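Long-range contact in AP endonuclease, family protein 2 (Mycobacterium smegmatis, PDB 5TNV), which binds magnesium in a xylose isomerase-like TIM barrel and may act as an endonuclease: residues R59-D73 and E96-S108. Residues are numbered along the deposited sequence; the frame is centred on the assembly and turned at random.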
ATOM      1  N   ARG A  59      21.963  -1.499  14.313  1.00  4.80           N
ATOM      2  CA  ARG A  59      22.514  -1.134  12.992  1.00  4.95           C
ATOM      3  C   ARG A  59      21.441  -1.194  11.916  1.00  4.55           C
ATOM      4  O   ARG A  59      21.438  -0.365  11.001  1.00  5.03           O
ATOM      5  CB  ARG A  59      23.646  -2.082  12.660  1.00  5.45           C
ATOM      6  CG  ARG A  59      24.501  -1.644  11.473  1.00  6.15           C
ATOM      7  CD  ARG A  59      25.721  -2.545  11.314  1.00  6.70           C
ATOM      8  NE  ARG A  59      26.563  -2.440  12.523  1.00  7.56           N
ATOM      9  CZ  ARG A  59      27.405  -3.381  12.933  1.00  8.95           C
ATOM     10  NH1 ARG A  59      27.601  -4.471  12.226  1.00 13.93           N
ATOM     11  NH2 ARG A  59      28.096  -3.194  14.039  1.00 12.53           N
ATOM     12  N   GLN A  60      20.553  -2.189  11.981  1.00  4.71           N
ATOM     13  CA  GLN A  60      19.497  -2.296  10.987  1.00  4.77           C
ATOM     14  C   GLN A  60      18.611  -1.054  10.997  1.00  4.41           C
ATOM     15  O   GLN A  60      18.081  -0.653   9.946  1.00  5.13           O
ATOM     16  CB  GLN A  60      18.633  -3.537  11.246  1.00  5.20           C
ATOM     17  CG  GLN A  60      19.381  -4.841  11.005  1.00  5.98           C
ATOM     18  CD  GLN A  60      18.448  -6.003  11.199  1.00  6.39           C
ATOM     19  OE1 GLN A  60      17.449  -6.147  10.483  1.00  6.76           O
ATOM     20  NE2 GLN A  60      18.723  -6.829  12.175  1.00  9.59           N
ATOM     21  N   VAL A  61      18.381  -0.502  12.176  1.00  4.46           N
ATOM     22  CA  VAL A  61      17.560   0.695  12.366  1.00  4.44           C
ATOM     23  C   VAL A  61      18.277   1.914  11.793  1.00  4.28           C
ATOM     24  O   VAL A  61      17.699   2.698  11.034  1.00  5.03           O
ATOM     25  CB  VAL A  61      17.228   0.829  13.863  1.00  4.61           C
ATOM     26  CG1 VAL A  61      16.421   2.084  14.078  1.00  6.87           C
ATOM     27  CG2 VAL A  61      16.504  -0.391  14.362  1.00  5.59           C
ATOM     28  N   ARG A  62      19.564   2.095  12.143  1.00  4.51           N
ATOM     29  CA  ARG A  62      20.335   3.222  11.592  1.00  4.56           C
ATOM     30  C   ARG A  62      20.448   3.135  10.080  1.00  4.65           C
ATOM     31  O   ARG A  62      20.366   4.164   9.401  1.00  5.29           O
ATOM     32  CB  ARG A  62      21.738   3.196  12.235  1.00  4.98           C
ATOM     33  CG  ARG A  62      22.639   4.326  11.737  1.00  5.40           C
ATOM     34  CD  ARG A  62      22.062   5.690  12.108  1.00  6.86           C
ATOM     35  NE  ARG A  62      23.005   6.737  11.788  1.00  8.70           N
ATOM     36  CZ  ARG A  62      22.639   7.996  11.789  1.00 13.02           C
ATOM     37  NH1 ARG A  62      21.394   8.355  12.103  1.00 15.39           N
ATOM     38  NH2 ARG A  62      23.494   8.931  11.495  1.00 23.93           N
ATOM     39  N   GLU A  63      20.648   1.932   9.530  1.00  4.84           N
ATOM     40  CA  GLU A  63      20.720   1.749   8.078  1.00  5.17           C
ATOM     41  C   GLU A  63      19.498   2.292   7.339  1.00  5.17           C
ATOM     42  O   GLU A  63      19.623   2.679   6.174  1.00  6.66           O
ATOM     43  CB  GLU A  63      20.846   0.247   7.740  1.00  5.19           C
ATOM     44  CG  GLU A  63      22.262  -0.289   7.983  1.00  5.47           C
ATOM     45  CD  GLU A  63      22.331  -1.808   7.971  1.00  5.62           C
ATOM     46  OE1 GLU A  63      21.276  -2.484   8.034  1.00  5.67           O
ATOM     47  OE2 GLU A  63      23.488  -2.330   7.900  1.00  6.64           O
ATOM     48  N   LEU A  64      18.368   2.285   7.988  1.00  5.16           N
ATOM     49  CA  LEU A  64      17.102   2.753   7.409  1.00  5.39           C
ATOM     50  C   LEU A  64      16.831   4.223   7.694  1.00  5.36           C
ATOM     51  O   LEU A  64      15.758   4.726   7.315  1.00  6.87           O
ATOM     52  CB  LEU A  64      15.961   1.830   7.820  1.00  5.64           C
ATOM     53  CG  LEU A  64      15.995   0.465   7.182  1.00  6.32           C
ATOM     54  CD1 LEU A  64      15.088  -0.505   7.919  1.00  7.89           C
ATOM     55  CD2 LEU A  64      15.630   0.548   5.723  1.00  8.58           C
ATOM     56  N   GLY A  65      17.762   4.938   8.311  1.00  5.31           N
ATOM     57  CA  GLY A  65      17.751   6.365   8.367  1.00  5.72           C
ATOM     58  C   GLY A  65      17.409   6.986   9.705  1.00  5.39           C
ATOM     59  O   GLY A  65      17.476   8.203   9.891  1.00  6.49           O
ATOM     60  N   PHE A  66      17.053   6.166  10.704  1.00  4.99           N
ATOM     61  CA  PHE A  66      16.692   6.730  12.007  1.00  4.56           C
ATOM     62  C   PHE A  66      17.885   7.350  12.713  1.00  4.56           C
ATOM     63  O   PHE A  66      19.015   6.883  12.604  1.00  5.21           O
ATOM     64  CB  PHE A  66      16.146   5.625  12.914  1.00  4.50           C
ATOM     65  CG  PHE A  66      14.749   5.208  12.551  1.00  4.27           C
ATOM     66  CD1 PHE A  66      13.676   5.922  13.099  1.00  4.54           C
ATOM     67  CD2 PHE A  66      14.471   4.156  11.708  1.00  5.02           C
ATOM     68  CE1 PHE A  66      12.360   5.604  12.777  1.00  5.30           C
ATOM     69  CE2 PHE A  66      13.159   3.832  11.372  1.00  6.08           C
ATOM     70  CZ  PHE A  66      12.134   4.570  11.891  1.00  6.01           C
ATOM     71  N   ASP A  67      17.601   8.411  13.472  1.00  4.90           N
ATOM     72  CA  ASP A  67      18.477   8.988  14.480  1.00  5.26           C
ATOM     73  C   ASP A  67      18.103   8.562  15.898  1.00  4.38           C
ATOM     74  O   ASP A  67      18.961   8.583  16.780  1.00  5.08           O
ATOM     75  CB  ASP A  67      18.423  10.515  14.410  1.00  6.33           C
ATOM     76  CG  ASP A  67      18.987  11.085  13.145  1.00  8.57           C
ATOM     77  OD1 ASP A  67      20.043  10.698  12.739  1.00 11.75           O
ATOM     78  OD2 ASP A  67      18.370  12.000  12.583  1.00 14.43           O
ATOM     79  N   HIS A  68      16.834   8.233  16.129  1.00  4.45           N
ATOM     80  CA  HIS A  68      16.328   7.935  17.441  1.00  4.41           C
ATOM     81  C   HIS A  68      15.615   6.587  17.463  1.00  4.27           C
ATOM     82  O   HIS A  68      15.009   6.156  16.447  1.00  4.36           O
ATOM     83  CB  HIS A  68      15.364   9.016  17.945  1.00  4.93           C
ATOM     84  CG  HIS A  68      16.044  10.300  18.229  1.00  5.20           C
ATOM     85  ND1 HIS A  68      16.173  11.305  17.312  1.00  6.67           N
ATOM     86  CD2 HIS A  68      16.657  10.678  19.390  1.00  7.01           C
ATOM     87  CE1 HIS A  68      16.841  12.299  17.871  1.00  8.18           C
ATOM     88  NE2 HIS A  68      17.162  11.969  19.117  1.00  8.45           N
ATOM     89  N   ILE A  69      15.616   5.954  18.643  1.00  4.25           N
ATOM     90  CA  ILE A  69      14.863   4.761  18.945  1.00  4.18           C
ATOM     91  C   ILE A  69      14.085   4.962  20.231  1.00  4.00           C
ATOM     92  O   ILE A  69      14.387   5.847  21.058  1.00  4.79           O
ATOM     93  CB  ILE A  69      15.748   3.497  19.050  1.00  4.42           C
ATOM     94  CG1 ILE A  69      16.606   3.540  20.309  1.00  5.94           C
ATOM     95  CG2 ILE A  69      16.539   3.274  17.796  1.00  6.46           C
ATOM     96  CD1 ILE A  69      17.182   2.224  20.753  1.00  8.61           C
ATOM     97  N   ASP A  70      13.108   4.093  20.400  1.00  3.96           N
ATOM     98  CA  ASP A  70      12.393   3.865  21.656  1.00  3.70           C
ATOM     99  C   ASP A  70      12.593   2.384  21.930  1.00  3.72           C
ATOM    100  O   ASP A  70      12.099   1.549  21.201  1.00  4.09           O
ATOM    101  CB  ASP A  70      10.944   4.255  21.561  1.00  4.35           C
ATOM    102  CG  ASP A  70      10.148   4.045  22.837  1.00  3.79           C
ATOM    103  OD1 ASP A  70      10.396   3.057  23.565  1.00  4.21           O
ATOM    104  OD2 ASP A  70       9.251   4.916  23.091  1.00  4.58           O
ATOM    105  N   PRO A  71      13.392   2.039  22.976  1.00  4.00           N
ATOM    106  CA  PRO A  71      13.716   0.616  23.185  1.00  4.49           C
ATOM    107  C   PRO A  71      12.511  -0.208  23.644  1.00  4.09           C
ATOM    108  O   PRO A  71      12.608  -1.437  23.630  1.00  4.66           O
ATOM    109  CB  PRO A  71      14.774   0.679  24.289  1.00  5.10           C
ATOM    110  CG  PRO A  71      14.385   1.891  25.081  1.00  5.12           C
ATOM    111  CD  PRO A  71      13.977   2.895  24.014  1.00  4.63           C
ATOM    112  N   THR A  72      11.456   0.440  24.077  1.00  4.45           N
ATOM    113  CA  THR A  72      10.330  -0.230  24.763  1.00  4.46           C
ATOM    114  C   THR A  72      10.845  -0.923  26.001  1.00  4.45           C
ATOM    115  O   THR A  72      11.946  -0.620  26.482  1.00  4.92           O
ATOM    116  CB  THR A  72       9.469  -1.105  23.835  1.00  4.52           C
ATOM    117  OG1 THR A  72      10.087  -2.406  23.597  1.00  4.80           O
ATOM    118  CG2 THR A  72       9.175  -0.435  22.523  1.00  5.42           C
ATOM    119  N   ASP A  73      10.055  -1.842  26.563  1.00  4.43           N
ATOM    120  CA  ASP A  73      10.456  -2.814  27.564  1.00  4.87           C
ATOM    121  C   ASP A  73      10.329  -4.221  27.028  1.00  5.10           C
ATOM    122  O   ASP A  73      10.504  -5.194  27.801  1.00  6.82           O
ATOM    123  CB  ASP A  73       9.668  -2.674  28.874  1.00  6.17           C
ATOM    124  CG  ASP A  73       8.206  -2.919  28.725  1.00  6.37           C
ATOM    125  OD1 ASP A  73       7.770  -3.169  27.604  1.00  6.45           O
ATOM    126  OD2 ASP A  73       7.459  -2.839  29.729  1.00  9.56           O
ATOM    127  N   GLU A  96      26.512   2.904  17.123  1.00  5.07           N
ATOM    128  CA  GLU A  96      25.635   2.651  15.988  1.00  4.93           C
ATOM    129  C   GLU A  96      24.874   3.879  15.535  1.00  5.15           C
ATOM    130  O   GLU A  96      24.051   3.813  14.610  1.00  6.60           O
ATOM    131  CB  GLU A  96      24.687   1.478  16.302  1.00  5.28           C
ATOM    132  CG  GLU A  96      25.440   0.169  16.527  1.00  5.73           C
ATOM    133  CD  GLU A  96      26.298  -0.337  15.410  1.00  5.74           C
ATOM    134  OE1 GLU A  96      25.996  -0.117  14.221  1.00  7.43           O
ATOM    135  OE2 GLU A  96      27.311  -1.024  15.742  1.00  7.69           O
ATOM    136  N   GLY A  97      25.166   5.039  16.098  1.00  5.58           N
ATOM    137  CA  GLY A  97      24.657   6.317  15.589  1.00  5.78           C
ATOM    138  C   GLY A  97      23.245   6.656  16.023  1.00  5.50           C
ATOM    139  O   GLY A  97      22.559   7.345  15.291  1.00  7.70           O
ATOM    140  N   LEU A  98      22.803   6.185  17.154  1.00  5.19           N
ATOM    141  CA  LEU A  98      21.440   6.342  17.615  1.00  4.90           C
ATOM    142  C   LEU A  98      21.379   6.935  19.028  1.00  5.04           C
ATOM    143  O   LEU A  98      22.350   6.950  19.782  1.00  6.26           O
ATOM    144  CB  LEU A  98      20.725   4.976  17.585  1.00  5.14           C
ATOM    145  CG  LEU A  98      20.571   4.407  16.152  1.00  5.08           C
ATOM    146  CD1 LEU A  98      20.181   2.938  16.210  1.00  6.17           C
ATOM    147  CD2 LEU A  98      19.529   5.178  15.355  1.00  5.62           C
ATOM    148  N   ALA A  99      20.186   7.397  19.365  1.00  5.22           N
ATOM    149  CA  ALA A  99      19.885   7.948  20.685  1.00  4.75           C
ATOM    150  C   ALA A  99      18.445   7.566  21.053  1.00  4.91           C
ATOM    151  O   ALA A  99      17.632   7.301  20.168  1.00  5.60           O
ATOM    152  CB  ALA A  99      20.104   9.450  20.672  1.00  6.24           C
ATOM    153  N   ILE A 100      18.144   7.549  22.345  1.00  4.74           N
ATOM    154  CA  ILE A 100      16.821   7.229  22.843  1.00  4.55           C
ATOM    155  C   ILE A 100      16.063   8.528  23.163  1.00  4.57           C
ATOM    156  O   ILE A 100      16.502   9.301  24.012  1.00  5.28           O
ATOM    157  CB  ILE A 100      16.866   6.333  24.067  1.00  4.90           C
ATOM    158  CG1 ILE A 100      17.426   4.952  23.681  1.00  5.66           C
ATOM    159  CG2 ILE A 100      15.520   6.215  24.706  1.00  5.06           C
ATOM    160  CD1 ILE A 100      17.751   4.037  24.833  1.00  6.75           C
ATOM    161  N   SER A 101      14.908   8.729  22.508  1.00  4.65           N
ATOM    162  CA  SER A 101      14.064   9.891  22.756  1.00  4.61           C
ATOM    163  C   SER A 101      12.888   9.612  23.671  1.00  4.62           C
ATOM    164  O   SER A 101      12.344  10.555  24.288  1.00  5.30           O
ATOM    165  CB  SER A 101      13.591  10.497  21.426  1.00  5.10           C
ATOM    166  OG  SER A 101      13.057   9.495  20.582  1.00  5.04           O
ATOM    167  N   SER A 102      12.458   8.364  23.791  1.00  4.57           N
ATOM    168  CA  SER A 102      11.316   7.977  24.607  1.00  4.42           C
ATOM    169  C   SER A 102      11.497   6.502  24.990  1.00  4.32           C
ATOM    170  O   SER A 102      12.185   5.770  24.269  1.00  4.37           O
ATOM    171  CB  SER A 102      10.003   8.175  23.844  1.00  4.35           C
ATOM    172  OG  SER A 102       9.984   7.464  22.622  1.00  4.30           O
ATOM    173  N   ILE A 103      10.869   6.108  26.082  1.00  4.23           N
ATOM    174  CA  ILE A 103      10.856   4.702  26.499  1.00  4.47           C
ATOM    175  C   ILE A 103       9.386   4.311  26.745  1.00  4.22           C
ATOM    176  O   ILE A 103       8.756   4.838  27.660  1.00  5.01           O
ATOM    177  CB  ILE A 103      11.702   4.427  27.741  1.00  5.10           C
ATOM    178  CG1 ILE A 103      13.126   4.907  27.569  1.00  5.68           C
ATOM    179  CG2 ILE A 103      11.605   2.949  28.098  1.00  7.05           C
ATOM    180  CD1 ILE A 103      13.991   4.829  28.823  1.00  7.11           C
ATOM    181  N   SER A 104       8.900   3.370  25.951  1.00  4.34           N
ATOM    182  CA  SER A 104       7.505   2.925  25.991  1.00  4.51           C
ATOM    183  C   SER A 104       7.368   1.546  26.570  1.00  4.78           C
ATOM    184  O   SER A 104       7.711   0.542  25.951  1.00  5.85           O
ATOM    185  CB  SER A 104       6.891   2.940  24.576  1.00  4.61           C
ATOM    186  OG  SER A 104       6.842   4.265  24.057  1.00  4.73           O
ATOM    187  N   MET A 105       6.785   1.459  27.767  1.00  4.84           N
ATOM    188  CA  MET A 105       6.428   0.184  28.348  1.00  4.92           C
ATOM    189  C   MET A 105       5.266  -0.401  27.578  1.00  5.08           C
ATOM    190  O   MET A 105       4.393   0.349  27.179  1.00 10.33           O
ATOM    191  CB  MET A 105       6.076   0.367  29.824  1.00  6.89           C
ATOM    192  CG  MET A 105       7.223   0.855  30.668  1.00 10.93           C
ATOM    193  SD  MET A 105       6.773   1.218  32.369  1.00 18.33           S
ATOM    194  CE  MET A 105       6.426  -0.367  33.166  1.00 18.40           C
ATOM    195  N   THR A 106       5.244  -1.712  27.421  0.50  6.07           N
ATOM    196  CA  THR A 106       4.198  -2.267  26.551  0.50  5.57           C
ATOM    197  C   THR A 106       3.119  -2.834  27.428  0.50  6.89           C
ATOM    198  O   THR A 106       2.382  -2.193  28.159  0.50  7.08           O
ATOM    199  CB  THR A 106       4.878  -3.183  25.527  0.50  6.58           C
ATOM    200  OG1 THR A 106       5.576  -4.284  26.157  0.50  6.30           O
ATOM    201  CG2 THR A 106       5.912  -2.387  24.722  0.50  8.86           C
ATOM    202  N   ARG A 107       2.659  -3.960  27.511  1.00  9.10           N
ATOM    203  CA  ARG A 107       1.894  -4.939  28.194  1.00  5.60           C
ATOM    204  C   ARG A 107       2.474  -5.201  29.600  1.00  5.60           C
ATOM    205  O   ARG A 107       2.722  -6.302  30.016  1.00  8.21           O
ATOM    206  CB  ARG A 107       1.715  -6.201  27.351  1.00  5.83           C
ATOM    207  CG  ARG A 107       1.017  -5.865  26.007  1.00  5.76           C
ATOM    208  CD  ARG A 107       0.739  -7.099  25.146  1.00  6.27           C
ATOM    209  NE  ARG A 107       0.273  -6.672  23.829  1.00  6.15           N
ATOM    210  CZ  ARG A 107      -0.942  -6.213  23.576  1.00  5.15           C
ATOM    211  NH1 ARG A 107      -1.877  -6.192  24.512  1.00  5.23           N
ATOM    212  NH2 ARG A 107      -1.223  -5.796  22.353  1.00  6.83           N
ATOM    213  N   SER A 108       2.633  -4.090  30.304  1.00  5.74           N
ATOM    214  CA  SER A 108       3.253  -3.982  31.612  1.00  6.07           C
ATOM    215  C   SER A 108       2.469  -3.015  32.469  1.00  5.68           C
ATOM    216  O   SER A 108       2.968  -2.006  32.957  1.00  6.76           O
ATOM    217  CB  SER A 108       4.704  -3.518  31.491  1.00  7.77           C
ATOM    218  OG  SER A 108       5.395  -4.410  30.668  1.00  9.03           O
TER
HETATM  219  O   HOH W   1      22.423   9.964  14.603  1.00 27.81           O
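With CG of Asp70 trans to the backbone N (chi1 -180°), the carboxylate swings across to Ser102 and Ser104, where four donors hold it. OD1 takes the backbone N of Ser104 at 2.8 Å on its syn lone pair and, closing an Asx turn, the N of Thr72. OD2 accepts Ser102 OG and Ser104 OG, each at 2.7 Å, from opposite faces of the carboxylate plane, so the group is fixed in rotation as well as in place. Asp73 instead turns CG between its own N and carbonyl carbon (chi1 63°), which brings its carboxylate to the loop after strand 99-104: Thr106 N comes to OD1 from above the plane, and Ser108 OG reaches OD2 at 2.8 Å.

Between the helix end and these acids the two strands pair in parallel. Ile69 N bonds to Ala99 O at 2.9 Å, and Ser101 N returns to Ile69 O. On one face Ile69 CG1 meets Ile100 CG1 at 3.7 Å, with Leu98 CD1 against Ile69 CG2; on the other, His68 CD2 lies 3.9 Å from Ala99 CB. Farther back, Arg59 grips Glu96 side-on, NE to OE1 and NH2 to OE2, both at 2.9 Å, with the two planes 41° apart. Arg62 lays its guanidinium under Gly97 O, while its NH1 holds Phe66 O and Asp67 OD1; a water links that same OD1 to Gly97 O.

Ser104 OG also bonds to His252, a magnesium ligand, so Ser104 is a second-shell residue of the metal and Asp70 holds it from one layer further out. Strand 68-70, helix 83-95 and strand 99-104 form a beta-alpha-beta crossover of the TIM barrel, its C-terminal strand end facing the magnesium site.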